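PDB 3HE1: major exported protein from Pseudomonas aeruginosa, which belongs to the Hcp1 family of secreted proteins and probably acts in type VI secretion, where relatives stack as hexameric rings into a tube. Local coordinates for residues A[37-42]-A[111-116]. Residues are numbered along the deposited sequence; the frame is centred on the assembly and turned at random.
Sequences GLITAG and ERLTKV
Ile39 meets Leu113 and Glu111 through a single atom, its terminal methyl CD1. The apolar part of the contact is one methyl pair: Ile39 CD1 lies 4.3 Å from Leu113 CD1. CD1 of Ile39 reaches this point because it stands roughly anti to CA about the CB-CG1 bond (chi2 159°). Leu113 turns its CD1 branch to the isoleucine with chi1 at -105°, well away from a staggered value. The same Ile39 methyl also lies 4.2 Å from Glu111 OE2, a loose van der Waals approach to a carboxylate oxygen. All three residues are buried.

Both segments flank strand 27-33 of the antiparallel Hcp beta fold. Strands 37-38 and 112-123 both pair antiparallel with it: Ile39 bonds to Ile31 through the backbone, and Lys115 to the next residue, Thr32. Ile39 and Leu113 both touch Ile31 on that strand, while Leu102 and Leu103 of helix 100-109 also pack on Ile39. Thr114 and Lys115 form a classic beta bulge opposite Thr32, and the chain turns a corner at Thr114.

The polar bonds serve the connection between strands 27-33 and 37-38. OE2 of Glu111 accepts a hydrogen bond from Lys35 N, and OE1 accepts one from Gln36 NE2. With both oxygens engaged, the carboxylate is anchored beside the isoleucine methyl. Leu38 to Ala41 form a type I turn, closed by a weak bond from Ala41 N to Leu38 O (3.5 Å).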
loop_
_atom_site.group_PDB
_atom_site.type_symbol
_atom_site.label_atom_id
_atom_site.label_comp_id
_atom_site.label_asym_id
_atom_site.label_seq_id
_atom_site.Cartn_x
_atom_site.Cartn_y
_atom_site.Cartn_z
ATOM N N GLY A 37 7.096 23.131 -34.072
ATOM C CA GLY A 37 6.403 22.373 -35.101
ATOM C C GLY A 37 5.882 21.059 -34.536
ATOM O O GLY A 37 5.399 21.024 -33.404
ATOM N N LEU A 38 5.972 19.986 -35.320
ATOM C CA LEU A 38 5.524 18.664 -34.884
ATOM C C LEU A 38 6.596 18.049 -33.999
ATOM O O LEU A 38 7.663 17.651 -34.477
ATOM C CB LEU A 38 5.200 17.754 -36.086
ATOM C CG LEU A 38 4.526 16.403 -35.781
ATOM C CD1 LEU A 38 3.257 16.563 -34.952
ATOM C CD2 LEU A 38 4.229 15.618 -37.050
ATOM N N ILE A 39 6.312 17.990 -32.704
ATOM C CA ILE A 39 7.318 17.599 -31.725
ATOM C C ILE A 39 7.455 16.087 -31.683
ATOM O O ILE A 39 8.475 15.557 -31.265
ATOM C CB ILE A 39 7.006 18.201 -30.339
ATOM C CG1 ILE A 39 7.375 19.693 -30.334
ATOM C CG2 ILE A 39 7.732 17.442 -29.220
ATOM C CD1 ILE A 39 6.677 20.518 -29.252
ATOM N N THR A 40 6.431 15.396 -32.166
ATOM C CA THR A 40 6.401 13.944 -32.107
ATOM C C THR A 40 6.842 13.335 -33.445
ATOM O O THR A 40 6.700 12.136 -33.666
ATOM C CB THR A 40 4.983 13.463 -31.768
ATOM O OG1 THR A 40 4.097 13.852 -32.824
ATOM C CG2 THR A 40 4.498 14.094 -30.459
ATOM N N ALA A 41 7.377 14.171 -34.331
ATOM C CA ALA A 41 7.826 13.733 -35.658
ATOM C C ALA A 41 8.979 12.721 -35.610
ATOM O O ALA A 41 10.043 13.014 -35.067
ATOM C CB ALA A 41 8.233 14.944 -36.500
ATOM N N GLY A 42 8.770 11.542 -36.193
ATOM C CA GLY A 42 9.795 10.511 -36.193
ATOM C C GLY A 42 10.117 9.996 -34.798
ATOM O O GLY A 42 11.161 9.373 -34.571
ATOM N N GLU A 111 6.410 27.267 -23.835
ATOM C CA GLU A 111 5.891 27.257 -25.195
ATOM C C GLU A 111 4.453 26.721 -25.307
ATOM O O GLU A 111 4.171 25.594 -24.897
ATOM C CB GLU A 111 6.817 26.434 -26.097
ATOM C CG GLU A 111 6.266 26.226 -27.503
ATOM C CD GLU A 111 7.014 25.161 -28.262
ATOM O OE1 GLU A 111 8.090 24.748 -27.787
ATOM O OE2 GLU A 111 6.526 24.716 -29.321
ATOM N N ARG A 112 3.558 27.537 -25.867
ATOM C CA ARG A 112 2.182 27.117 -26.118
ATOM C C ARG A 112 2.133 26.004 -27.162
ATOM O O ARG A 112 2.707 26.117 -28.247
ATOM C CB ARG A 112 1.299 28.296 -26.560
ATOM C CG ARG A 112 -0.095 27.877 -27.065
ATOM C CD ARG A 112 -1.043 29.063 -27.316
ATOM N NE ARG A 112 -0.532 30.006 -28.309
ATOM C CZ ARG A 112 -0.685 29.879 -29.626
ATOM N NH1 ARG A 112 -1.331 28.837 -30.134
ATOM N NH2 ARG A 112 -0.184 30.797 -30.441
ATOM N N LEU A 113 1.455 24.917 -26.819
ATOM C CA LEU A 113 1.278 23.788 -27.722
ATOM C C LEU A 113 0.028 23.971 -28.575
ATOM O O LEU A 113 -1.087 23.823 -28.067
ATOM C CB LEU A 113 1.101 22.514 -26.898
ATOM C CG LEU A 113 2.286 21.587 -26.847
ATOM C CD1 LEU A 113 3.550 22.416 -27.074
ATOM C CD2 LEU A 113 2.275 20.842 -25.510
ATOM N N THR A 114 0.186 24.266 -29.864
ATOM C CA THR A 114 -1.001 24.467 -30.718
ATOM C C THR A 114 -1.999 23.301 -30.695
ATOM O O THR A 114 -3.214 23.515 -30.626
ATOM C CB THR A 114 -0.648 24.791 -32.182
ATOM O OG1 THR A 114 -0.305 26.177 -32.293
ATOM C CG2 THR A 114 -1.838 24.516 -33.068
ATOM N N LYS A 115 -1.488 22.073 -30.757
ATOM C CA LYS A 115 -2.345 20.894 -30.661
ATOM C C LYS A 115 -1.639 19.680 -30.071
ATOM O O LYS A 115 -0.609 19.240 -30.573
ATOM C CB LYS A 115 -2.958 20.534 -32.019
ATOM C CG LYS A 115 -3.903 19.345 -31.957
ATOM C CD LYS A 115 -4.939 19.360 -33.092
ATOM C CE LYS A 115 -4.465 18.579 -34.303
ATOM N NZ LYS A 115 -5.616 18.181 -35.168
ATOM N N VAL A 116 -2.205 19.162 -28.988
ATOM C CA VAL A 116 -1.858 17.851 -28.466
ATOM C C VAL A 116 -3.071 16.994 -28.742
ATOM O O VAL A 116 -4.193 17.374 -28.384
ATOM C CB VAL A 116 -1.653 17.887 -26.951
ATOM C CG1 VAL A 116 -1.490 16.457 -26.396
ATOM C CG2 VAL A 116 -0.478 18.792 -26.604
#